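Local atomic coordinates of putative alpha-L-fucosidase (Bacteroides thetaiotaomicron, PDB entry 4H41), a protein that probably hydrolyses fucose-containing carbohydrates, as a putative alpha-L-fucosidase with a TIM-barrel fold, and may act on host glycans. Residues B[36-41]-B[192-197]; B[116-121]-B[140-145]; B[144-149]-B[155-160]; B[160-165]-B[175-180]. All coordinates share one frame; numbering follows the deposited sequence.

Contact 1 of 4, residues B[36-41]-B[192-197]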
# COMPACT_ATOMS: atom_id res chain seq x y z
N GLY B 36 -15.76 -2.34 -21.12
CA GLY B 36 -16.20 -1.22 -20.31
C GLY B 36 -15.40 -1.09 -19.05
O GLY B 36 -14.81 -2.07 -18.55
N THR B 37 -15.30 0.15 -18.51
CA THR B 37 -14.66 0.36 -17.24
C THR B 37 -15.39 1.39 -16.46
O THR B 37 -15.95 2.34 -17.03
CB THR B 37 -13.18 0.76 -17.37
OG1 THR B 37 -12.59 0.85 -16.06
CG2 THR B 37 -12.98 2.03 -18.12
N PHE B 38 -15.38 1.21 -15.14
CA PHE B 38 -15.76 2.27 -14.24
C PHE B 38 -14.70 3.33 -14.29
O PHE B 38 -13.54 3.08 -14.64
CB PHE B 38 -15.95 1.80 -12.82
CG PHE B 38 -17.21 0.98 -12.66
CD1 PHE B 38 -18.44 1.60 -12.47
CD2 PHE B 38 -17.17 -0.40 -12.75
CE1 PHE B 38 -19.59 0.84 -12.30
CE2 PHE B 38 -18.34 -1.16 -12.59
CZ PHE B 38 -19.55 -0.54 -12.39
N LEU B 39 -15.12 4.52 -13.91
CA LEU B 39 -14.32 5.70 -13.66
C LEU B 39 -14.55 5.91 -12.19
O LEU B 39 -15.67 6.27 -11.83
CB LEU B 39 -14.79 6.90 -14.52
CG LEU B 39 -14.89 6.69 -16.02
CD1 LEU B 39 -15.69 7.80 -16.64
CD2 LEU B 39 -13.52 6.57 -16.63
N ASP B 40 -13.54 5.72 -11.33
CA ASP B 40 -13.74 5.69 -9.89
C ASP B 40 -13.85 7.07 -9.27
O ASP B 40 -12.97 7.50 -8.51
CB ASP B 40 -12.64 4.88 -9.22
CG ASP B 40 -12.92 4.61 -7.75
OD1 ASP B 40 -14.12 4.46 -7.39
OD2 ASP B 40 -11.96 4.52 -6.98
N GLU B 41 -14.95 7.75 -9.57
CA GLU B 41 -15.33 9.04 -9.01
C GLU B 41 -16.81 8.97 -8.64
O GLU B 41 -17.56 8.61 -9.51
CB GLU B 41 -15.15 10.14 -10.08
CG GLU B 41 -13.71 10.37 -10.50
CD GLU B 41 -12.84 11.12 -9.53
OE1 GLU B 41 -13.36 11.62 -8.49
OE2 GLU B 41 -11.64 11.24 -9.84
N PRO B 192 -30.32 2.82 -21.52
CA PRO B 192 -30.06 1.64 -20.69
C PRO B 192 -29.69 1.95 -19.26
O PRO B 192 -29.10 2.99 -18.97
CB PRO B 192 -28.90 0.94 -21.40
CG PRO B 192 -28.39 1.87 -22.40
CD PRO B 192 -29.42 2.90 -22.68
N THR B 193 -30.02 1.03 -18.37
CA THR B 193 -29.68 1.09 -16.95
C THR B 193 -29.03 -0.23 -16.51
O THR B 193 -29.30 -1.28 -17.09
CB THR B 193 -30.96 1.32 -16.14
OG1 THR B 193 -31.81 0.23 -16.46
CG2 THR B 193 -31.67 2.65 -16.46
N PHE B 194 -28.21 -0.18 -15.50
CA PHE B 194 -27.64 -1.43 -14.95
C PHE B 194 -27.27 -1.23 -13.50
O PHE B 194 -27.16 -0.09 -13.02
CB PHE B 194 -26.46 -1.97 -15.77
CG PHE B 194 -25.10 -1.35 -15.52
CD1 PHE B 194 -24.77 -0.11 -16.06
CD2 PHE B 194 -24.12 -2.05 -14.84
CE1 PHE B 194 -23.49 0.44 -15.87
CE2 PHE B 194 -22.87 -1.49 -14.60
CZ PHE B 194 -22.54 -0.28 -15.16
N ILE B 195 -27.13 -2.37 -12.81
CA ILE B 195 -26.67 -2.46 -11.43
C ILE B 195 -25.38 -3.32 -11.40
O ILE B 195 -25.17 -4.13 -12.29
CB ILE B 195 -27.76 -3.03 -10.48
CG1 ILE B 195 -28.26 -4.42 -10.89
CG2 ILE B 195 -28.90 -2.04 -10.30
CD1 ILE B 195 -29.03 -5.13 -9.82
N SER B 196 -24.57 -3.16 -10.38
CA SER B 196 -23.36 -3.96 -10.18
C SER B 196 -23.29 -4.42 -8.71
O SER B 196 -22.52 -3.91 -7.89
CB SER B 196 -22.09 -3.21 -10.60
OG SER B 196 -20.99 -4.11 -10.55
N PRO B 197 -24.15 -5.39 -8.37
CA PRO B 197 -24.12 -5.95 -7.00
C PRO B 197 -22.90 -6.85 -6.81
O PRO B 197 -22.11 -7.00 -7.73
CB PRO B 197 -25.42 -6.76 -6.95
CG PRO B 197 -25.64 -7.19 -8.38
CD PRO B 197 -25.12 -6.09 -9.22
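Phe194 is the first residue along 192-197 to meet Phe38. The two rings come from opposite directions. Phe38 CZ lies 4.1 Å from Phe194 CZ and equally far from Phe194 CE2, near the plane of the Phe194 ring and at its edge. The CB of Phe194 already points toward 36-41, and chi1 82°, with CG between the backbone N and the carbonyl carbon, sets where the ring lies. This ring also meets those of Tyr161 and Trp271. Ile195 turns away from 36-41 and packs on Ile162 and Cys240 of the flanking strands. Ser196 faces inward again. Its CB approaches Phe38 CZ at 4.1 Å, so the tip of one ring touches two residues. The hydroxyl has other partners: Ser196 OG is hydrogen-bonded to Ala241 O and to Asn273 ND2. This buried polar atom is therefore satisfied.

The contact is small and holds no hydrogen bond across it. It joins strands 34-39 and 193-195, the first and fifth of eight parallel strands, so it spans the barrel and does not link neighbours. An unidentified molecule, probably from the crystallisation liquor, lies close to Ser196 and may mark a pocket. Aromatic side chains meeting near the middle of the chain fit the interior of a TIM barrel.

Contact 2 of 4, residues B[116-121]-B[140-145]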
# COMPACT_ATOMS: atom_id res chain seq x y z
N PHE B 116 -21.00 6.98 -22.37
CA PHE B 116 -20.83 7.35 -20.98
C PHE B 116 -22.09 6.97 -20.21
O PHE B 116 -23.19 7.31 -20.64
CB PHE B 116 -20.55 8.87 -20.86
CG PHE B 116 -20.54 9.39 -19.44
CD1 PHE B 116 -21.70 9.91 -18.88
CD2 PHE B 116 -19.38 9.39 -18.69
CE1 PHE B 116 -21.67 10.47 -17.60
CE2 PHE B 116 -19.38 9.90 -17.39
CZ PHE B 116 -20.51 10.48 -16.88
N TYR B 117 -21.91 6.28 -19.07
CA TYR B 117 -22.99 5.94 -18.14
C TYR B 117 -22.82 6.80 -16.88
O TYR B 117 -21.74 6.84 -16.30
CB TYR B 117 -22.98 4.47 -17.74
CG TYR B 117 -23.61 3.54 -18.74
CD1 TYR B 117 -23.07 3.40 -20.01
CD2 TYR B 117 -24.68 2.72 -18.39
CE1 TYR B 117 -23.61 2.49 -20.93
CE2 TYR B 117 -25.22 1.82 -19.29
CZ TYR B 117 -24.67 1.68 -20.55
OH TYR B 117 -25.18 0.78 -21.44
N PHE B 118 -23.91 7.41 -16.43
CA PHE B 118 -23.95 8.28 -15.26
C PHE B 118 -24.32 7.49 -14.01
O PHE B 118 -25.40 6.95 -13.93
CB PHE B 118 -25.00 9.39 -15.51
CG PHE B 118 -25.06 10.39 -14.38
CD1 PHE B 118 -24.20 11.47 -14.35
CD2 PHE B 118 -25.95 10.21 -13.33
CE1 PHE B 118 -24.26 12.39 -13.30
CE2 PHE B 118 -26.03 11.15 -12.29
CZ PHE B 118 -25.20 12.23 -12.30
N GLY B 119 -23.42 7.45 -13.04
CA GLY B 119 -23.69 6.79 -11.77
C GLY B 119 -24.53 7.65 -10.85
O GLY B 119 -24.22 8.83 -10.64
N LEU B 120 -25.54 7.06 -10.23
CA LEU B 120 -26.40 7.81 -9.33
C LEU B 120 -25.68 8.22 -8.06
O LEU B 120 -24.64 7.67 -7.68
CB LEU B 120 -27.68 7.00 -9.01
CG LEU B 120 -28.59 6.70 -10.21
CD1 LEU B 120 -29.90 6.10 -9.76
CD2 LEU B 120 -28.85 7.97 -11.06
N TYR B 121 -26.27 9.20 -7.39
CA TYR B 121 -25.72 9.77 -6.17
C TYR B 121 -25.84 8.77 -5.01
O TYR B 121 -26.87 8.11 -4.86
CB TYR B 121 -26.45 11.09 -5.85
CG TYR B 121 -26.07 11.71 -4.54
CD1 TYR B 121 -24.80 12.24 -4.33
CD2 TYR B 121 -26.95 11.73 -3.47
CE1 TYR B 121 -24.42 12.79 -3.10
CE2 TYR B 121 -26.60 12.27 -2.24
CZ TYR B 121 -25.32 12.78 -2.05
OH TYR B 121 -25.02 13.24 -0.80
N LYS B 140 -33.99 11.75 -7.03
CA LYS B 140 -35.06 12.38 -7.79
C LYS B 140 -34.62 13.74 -8.34
O LYS B 140 -34.93 14.07 -9.48
CB LYS B 140 -36.34 12.56 -6.97
CG LYS B 140 -36.95 11.26 -6.50
CD LYS B 140 -38.38 11.45 -6.09
CE LYS B 140 -38.88 10.21 -5.40
NZ LYS B 140 -40.35 10.17 -5.24
N TYR B 141 -33.89 14.51 -7.53
CA TYR B 141 -33.41 15.83 -7.93
C TYR B 141 -32.19 15.72 -8.82
O TYR B 141 -32.09 16.46 -9.79
CB TYR B 141 -33.06 16.67 -6.71
CG TYR B 141 -34.27 16.97 -5.87
CD1 TYR B 141 -35.08 18.07 -6.14
CD2 TYR B 141 -34.65 16.13 -4.84
CE1 TYR B 141 -36.20 18.35 -5.37
CE2 TYR B 141 -35.78 16.38 -4.08
CZ TYR B 141 -36.56 17.49 -4.35
OH TYR B 141 -37.68 17.73 -3.59
N VAL B 142 -31.27 14.80 -8.51
CA VAL B 142 -30.04 14.61 -9.29
C VAL B 142 -30.38 14.17 -10.71
O VAL B 142 -29.85 14.76 -11.66
CB VAL B 142 -29.07 13.63 -8.60
CG1 VAL B 142 -27.94 13.18 -9.54
CG2 VAL B 142 -28.48 14.25 -7.32
N ILE B 143 -31.19 13.12 -10.86
CA ILE B 143 -31.59 12.66 -12.18
C ILE B 143 -32.21 13.81 -12.99
O ILE B 143 -31.83 14.00 -14.13
CB ILE B 143 -32.55 11.45 -12.07
CG1 ILE B 143 -31.80 10.22 -11.47
CG2 ILE B 143 -33.17 11.08 -13.46
CD1 ILE B 143 -32.76 9.10 -10.87
N ASP B 144 -33.13 14.57 -12.40
CA ASP B 144 -33.82 15.67 -13.09
C ASP B 144 -32.82 16.74 -13.60
O ASP B 144 -32.82 17.07 -14.78
CB ASP B 144 -34.84 16.32 -12.17
CG ASP B 144 -35.41 17.63 -12.74
OD1 ASP B 144 -36.05 17.58 -13.82
OD2 ASP B 144 -35.12 18.71 -12.15
N GLU B 145 -31.91 17.19 -12.74
CA GLU B 145 -30.99 18.28 -13.13
C GLU B 145 -29.92 17.79 -14.09
O GLU B 145 -29.57 18.50 -15.02
CB GLU B 145 -30.39 18.99 -11.88
CG GLU B 145 -29.42 18.16 -11.08
CD GLU B 145 -28.84 18.80 -9.84
OE1 GLU B 145 -29.40 19.79 -9.31
OE2 GLU B 145 -27.82 18.26 -9.36
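Val142 sits between Phe118 and Tyr121 and gives each a different methyl group. Its CG1 is anti to the backbone N (chi1 167°). This branch meets the edge of the Phe118 ring near the ring plane, with Val142 CG1 3.9 Å from Phe118 CE2. Phe118 CZ is almost as near to the same methyl, so CG1 sits against the ring edge between CE2 and CZ. The other branch serves Tyr121: Val142 CG2 lies 4.0 Å from Tyr121 CB. The phenol beyond leads away from the helix, and Tyr121 OH is hydrogen-bonded to Arg79 O.

Leu120 and Ile143 form the second half of the contact. Their side chains cross obliquely. Leu120 CD2 comes within 3.7 Å of Ile143 CG1 and 4.1 Å of Ile143 CD1, so one methyl lies alongside the end of the isoleucine. Ile143 CG1 is anti to its carbonyl carbon, which carries the longer branch to Leu120. Leu120 also touches Met180, and Ile143 touches Cys184 and Ile187, so helix 173-187 borders this pair.

The contact lays helix 136-151 against the end of strand 115-119 and the loop that follows, in the outer layer of the barrel. Polar links lie to other residues: Tyr121 N is hydrogen-bonded to Asn139 OD1. All five touching residues are buried, and no hydrogen bond links the two segments. Their meeting is entirely apolar, made of methyl groups, a ring edge and a CB. The hold probably rests on close fit and exclusion of water.

Contact 3 of 4, residues B[144-149]-B[155-160]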
# COMPACT_ATOMS: atom_id res chain seq x y z
N ASP B 144 -33.13 14.57 -12.40
CA ASP B 144 -33.82 15.67 -13.09
C ASP B 144 -32.82 16.74 -13.60
O ASP B 144 -32.82 17.07 -14.78
CB ASP B 144 -34.84 16.32 -12.17
CG ASP B 144 -35.41 17.63 -12.74
OD1 ASP B 144 -36.05 17.58 -13.82
OD2 ASP B 144 -35.12 18.71 -12.15
N GLU B 145 -31.91 17.19 -12.74
CA GLU B 145 -30.99 18.28 -13.13
C GLU B 145 -29.92 17.79 -14.09
O GLU B 145 -29.57 18.50 -15.02
CB GLU B 145 -30.39 18.99 -11.88
CG GLU B 145 -29.42 18.16 -11.08
CD GLU B 145 -28.84 18.80 -9.84
OE1 GLU B 145 -29.40 19.79 -9.31
OE2 GLU B 145 -27.82 18.26 -9.36
N VAL B 146 -29.45 16.57 -13.91
CA VAL B 146 -28.43 16.00 -14.77
C VAL B 146 -28.96 15.75 -16.19
O VAL B 146 -28.22 15.98 -17.14
CB VAL B 146 -27.85 14.73 -14.10
CG1 VAL B 146 -27.22 13.80 -15.09
CG2 VAL B 146 -26.85 15.16 -13.03
N TRP B 147 -30.19 15.32 -16.36
CA TRP B 147 -30.75 15.18 -17.72
C TRP B 147 -30.78 16.56 -18.41
O TRP B 147 -30.39 16.69 -19.56
CB TRP B 147 -32.16 14.59 -17.72
CG TRP B 147 -32.62 14.34 -19.13
CD1 TRP B 147 -33.54 15.07 -19.84
CD2 TRP B 147 -32.01 13.45 -20.06
NE1 TRP B 147 -33.59 14.63 -21.14
CE2 TRP B 147 -32.66 13.62 -21.31
CE3 TRP B 147 -31.03 12.45 -19.95
CZ2 TRP B 147 -32.30 12.91 -22.45
CZ3 TRP B 147 -30.65 11.76 -21.09
CH2 TRP B 147 -31.31 11.96 -22.31
N LYS B 148 -31.19 17.58 -17.67
CA LYS B 148 -31.29 18.93 -18.24
C LYS B 148 -29.93 19.55 -18.51
O LYS B 148 -29.74 20.16 -19.55
CB LYS B 148 -32.08 19.85 -17.31
CG LYS B 148 -33.57 19.48 -17.28
CD LYS B 148 -34.31 20.11 -16.10
N MSE B 149 -28.99 19.38 -17.58
CA MSE B 149 -27.66 20.00 -17.68
C MSE B 149 -26.73 19.26 -18.64
O MSE B 149 -25.94 19.89 -19.32
CB MSE B 149 -27.01 20.05 -16.29
CG MSE B 149 -27.69 21.02 -15.32
SE MSE B 149 -27.02 20.69 -13.47
CE MSE B 149 -25.23 21.45 -13.74
N LYS B 155 -23.80 14.29 -26.64
CA LYS B 155 -24.02 13.12 -27.48
C LYS B 155 -23.64 11.82 -26.79
O LYS B 155 -24.30 10.82 -26.98
CB LYS B 155 -23.16 13.30 -28.75
CG LYS B 155 -23.16 12.19 -29.78
CD LYS B 155 -22.20 12.61 -30.89
CE LYS B 155 -21.97 11.60 -31.98
NZ LYS B 155 -20.93 12.08 -32.93
N SER B 156 -22.57 11.84 -26.00
CA SER B 156 -22.05 10.62 -25.39
C SER B 156 -22.81 10.14 -24.14
O SER B 156 -22.51 9.08 -23.64
CB SER B 156 -20.58 10.81 -25.09
OG SER B 156 -20.43 11.85 -24.14
N PHE B 157 -23.79 10.91 -23.64
CA PHE B 157 -24.59 10.46 -22.48
C PHE B 157 -25.46 9.29 -22.93
O PHE B 157 -26.47 9.49 -23.60
CB PHE B 157 -25.43 11.63 -21.93
CG PHE B 157 -25.96 11.39 -20.53
CD1 PHE B 157 -26.95 10.44 -20.30
CD2 PHE B 157 -25.55 12.17 -19.47
CE1 PHE B 157 -27.45 10.22 -19.01
CE2 PHE B 157 -26.09 11.99 -18.19
CZ PHE B 157 -27.03 11.02 -17.97
N GLY B 158 -25.06 8.07 -22.57
CA GLY B 158 -25.70 6.88 -23.08
C GLY B 158 -26.35 5.91 -22.15
O GLY B 158 -26.84 4.87 -22.60
N GLY B 159 -26.34 6.20 -20.87
CA GLY B 159 -26.88 5.27 -19.90
C GLY B 159 -26.75 5.71 -18.48
O GLY B 159 -26.14 6.75 -18.19
N TRP B 160 -27.33 4.91 -17.59
CA TRP B 160 -27.37 5.16 -16.16
C TRP B 160 -26.87 3.97 -15.39
O TRP B 160 -27.21 2.83 -15.71
CB TRP B 160 -28.82 5.42 -15.74
CG TRP B 160 -29.51 6.51 -16.51
CD1 TRP B 160 -30.21 6.38 -17.66
CD2 TRP B 160 -29.56 7.90 -16.16
NE1 TRP B 160 -30.79 7.58 -18.00
CE2 TRP B 160 -30.39 8.54 -17.11
CE3 TRP B 160 -29.01 8.67 -15.12
CZ2 TRP B 160 -30.67 9.92 -17.06
CZ3 TRP B 160 -29.34 10.03 -15.04
CH2 TRP B 160 -30.16 10.63 -16.01
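Trp147 and Phe157 both hold CG anti to the backbone N, with chi1 -174° in Trp147, and these torsions bring their rings together. They form a T-shaped stack. The edge of the Trp147 six-membered ring points to the face of Phe157, with centroids 5.7 Å apart and planes at 89°. The closest atoms are Trp147 CZ3 and Phe157 CD1, 4.0 Å apart. Val146 adds its CG1 branch, which touches Phe157 CE2 at 3.8 Å on the far rim of the ring.

Trp160 completes the group. Its side chain meets that of Trp147 at about a right angle, with Trp160 CZ2 3.9 Å from Trp147 CE3. Phe157 CE1 lies 3.8 Å above the plane of the Trp160 ring, offset toward the rim. Phe157 therefore touches both tryptophans and the valine. With an alanine here, the Trp147 edge would probably lose the face it points to, and a gap would open beside Val146 CG1.

The indole nitrogen is held elsewhere, Trp160 NE1 to Ser188 OG. Phe157 and Gly158 also help line a site holding a bound polyether. Helix 144-149 runs nearly antiparallel to strand 157-160, at 167°, with axes 11.4 Å apart. The contact thus packs helix 136-151 on the outside of the strand that follows it. Leu106 of helix 101-111 borders Phe157, while Ile187 of helix 173-187 touches both tryptophans.

Contact 4 of 4, residues B[160-165]-B[175-180]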
# COMPACT_ATOMS: atom_id res chain seq x y z
N TRP B 160 -27.33 4.91 -17.59
CA TRP B 160 -27.37 5.16 -16.16
C TRP B 160 -26.87 3.97 -15.39
O TRP B 160 -27.21 2.83 -15.71
CB TRP B 160 -28.82 5.42 -15.74
CG TRP B 160 -29.51 6.51 -16.51
CD1 TRP B 160 -30.21 6.38 -17.66
CD2 TRP B 160 -29.56 7.90 -16.16
NE1 TRP B 160 -30.79 7.58 -18.00
CE2 TRP B 160 -30.39 8.54 -17.11
CE3 TRP B 160 -29.01 8.67 -15.12
CZ2 TRP B 160 -30.67 9.92 -17.06
CZ3 TRP B 160 -29.34 10.03 -15.04
CH2 TRP B 160 -30.16 10.63 -16.01
N TYR B 161 -26.09 4.22 -14.36
CA TYR B 161 -25.60 3.18 -13.47
C TYR B 161 -26.29 3.40 -12.13
O TYR B 161 -26.13 4.46 -11.51
CB TYR B 161 -24.06 3.20 -13.37
CG TYR B 161 -23.57 2.34 -12.23
CD1 TYR B 161 -23.86 0.98 -12.18
CD2 TYR B 161 -22.90 2.90 -11.15
CE1 TYR B 161 -23.45 0.19 -11.11
CE2 TYR B 161 -22.45 2.12 -10.10
CZ TYR B 161 -22.76 0.76 -10.06
OH TYR B 161 -22.43 -0.03 -9.00
N ILE B 162 -27.07 2.43 -11.69
CA ILE B 162 -27.80 2.50 -10.41
C ILE B 162 -26.81 2.00 -9.36
O ILE B 162 -26.54 0.80 -9.27
CB ILE B 162 -29.13 1.71 -10.50
CG1 ILE B 162 -30.02 2.30 -11.61
CG2 ILE B 162 -29.85 1.72 -9.15
CD1 ILE B 162 -31.07 1.39 -12.09
N SER B 163 -26.17 2.95 -8.68
CA SER B 163 -25.00 2.73 -7.84
C SER B 163 -25.24 2.16 -6.44
O SER B 163 -24.26 1.87 -5.75
CB SER B 163 -24.20 4.03 -7.73
OG SER B 163 -25.04 5.06 -7.22
N GLY B 164 -26.49 1.94 -6.06
CA GLY B 164 -26.82 1.30 -4.79
C GLY B 164 -26.41 -0.16 -4.78
O GLY B 164 -27.08 -0.98 -5.41
N GLU B 165 -25.28 -0.50 -4.13
CA GLU B 165 -24.75 -1.87 -4.15
C GLU B 165 -25.31 -2.75 -3.05
O GLU B 165 -25.23 -2.39 -1.88
CB GLU B 165 -23.23 -1.88 -3.99
CG GLU B 165 -22.44 -1.36 -5.15
CD GLU B 165 -20.96 -1.30 -4.81
OE1 GLU B 165 -20.41 -2.28 -4.26
OE2 GLU B 165 -20.36 -0.23 -5.07
N ASP B 175 -37.74 -1.72 -4.19
CA ASP B 175 -38.46 -0.47 -4.36
C ASP B 175 -37.53 0.64 -4.84
O ASP B 175 -37.91 1.44 -5.69
CB ASP B 175 -39.20 -0.07 -3.07
CG ASP B 175 -40.39 -1.00 -2.81
OD1 ASP B 175 -41.17 -1.27 -3.77
OD2 ASP B 175 -40.57 -1.41 -1.66
N ALA B 176 -36.31 0.65 -4.31
CA ALA B 176 -35.33 1.67 -4.69
C ALA B 176 -34.91 1.53 -6.13
O ALA B 176 -34.88 2.51 -6.86
CB ALA B 176 -34.11 1.62 -3.78
N PHE B 177 -34.55 0.32 -6.53
CA PHE B 177 -34.14 0.04 -7.91
C PHE B 177 -35.27 0.33 -8.88
O PHE B 177 -35.03 0.90 -9.94
CB PHE B 177 -33.68 -1.43 -8.05
CG PHE B 177 -32.39 -1.83 -7.36
CD1 PHE B 177 -31.33 -0.94 -7.26
CD2 PHE B 177 -32.21 -3.12 -6.91
CE1 PHE B 177 -30.15 -1.32 -6.62
CE2 PHE B 177 -30.99 -3.51 -6.36
CZ PHE B 177 -29.99 -2.61 -6.19
N ARG B 178 -36.49 -0.03 -8.51
CA ARG B 178 -37.67 0.25 -9.37
C ARG B 178 -37.87 1.74 -9.55
O ARG B 178 -38.08 2.18 -10.67
CB ARG B 178 -38.92 -0.36 -8.77
CG ARG B 178 -38.99 -1.86 -8.95
CD ARG B 178 -40.12 -2.43 -8.12
NE ARG B 178 -41.43 -1.98 -8.61
CZ ARG B 178 -42.19 -2.61 -9.51
NH1 ARG B 178 -41.77 -3.75 -10.06
NH2 ARG B 178 -43.36 -2.10 -9.86
N ALA B 179 -37.79 2.52 -8.47
CA ALA B 179 -38.02 3.97 -8.56
C ALA B 179 -36.93 4.68 -9.34
O ALA B 179 -37.22 5.53 -10.18
CB ALA B 179 -38.13 4.57 -7.17
N MSE B 180 -35.69 4.33 -9.07
CA MSE B 180 -34.56 4.99 -9.73
C MSE B 180 -34.47 4.59 -11.17
O MSE B 180 -34.36 5.47 -12.02
CB MSE B 180 -33.26 4.70 -8.95
CG MSE B 180 -33.29 5.36 -7.58
SE MSE B 180 -31.76 5.05 -6.39
CE MSE B 180 -31.68 3.11 -6.46
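Phe177 reaches from helix 173-187 to Ile162 and Gly164. From CB, its first torsion (chi1 -69°) sets CG anti to the carbonyl carbon and sends the ring toward Ile162 and Gly164. Phe177 CD1 meets Ile162 CG2 at 3.6 Å, in an oblique approach. Phe177 CE1 lies 4.0 Å from the same methyl, Ile162 CG2, but its closer partner is Gly164 O at 3.3 Å. At the tip, Phe177 CZ is 3.4 Å from Gly164 O. The carbonyl oxygen thus lies in the ring plane, facing the edge between CE1 and CZ.

Ile162 CG2 has a second neighbour. Met180 CE, of a selenomethionine, stands 3.5 Å from Ile162 CG2. A bend at the third torsion of Met180 (chi3 -52°) turns this methyl to the isoleucine. A serine in place of Phe177 would probably leave Ile162 CG2 with a gap on one side and Gly164 O without its ring edge.

The contact joins strand 157-162 and the loop after it to the helix of a beta-alpha-beta unit that ends in strand 193-195. Ile195 of that last strand also touches Phe177, as does Leu132 from a loop. Most of the chemistry is apolar, with one methyl shared by a ring and a selenomethionine. The exception is the carbonyl at the ring edge. Its partial negative charge probably suits the slightly positive C-H rim, a weak attraction that adds some direction to the packing.

All four contacts are largely buried, though Trp147 of contact 3 and Gly164 of contact 4 are partly exposed. The centre of contact 1 lies about 3 Å from the centre of the chain, inside the barrel. The centres of contacts 2, 3 and 4 lie about 14 to 18 Å from it, between strands and their covering helices. Contacts 2 and 3 share helix 136-151, while contacts 3 and 4 share strand 157-162 and Trp160. Probable backbone hydrogen bonds, Phe194 O with Ile162 N and Phe118 O with Tyr161 N, tie contacts 1 and 2 to contact 4. Contact 2 is largely aliphatic, contact 3 largely aromatic, and contact 4 adds a carbonyl. Contact 1 mixes rings with a serine.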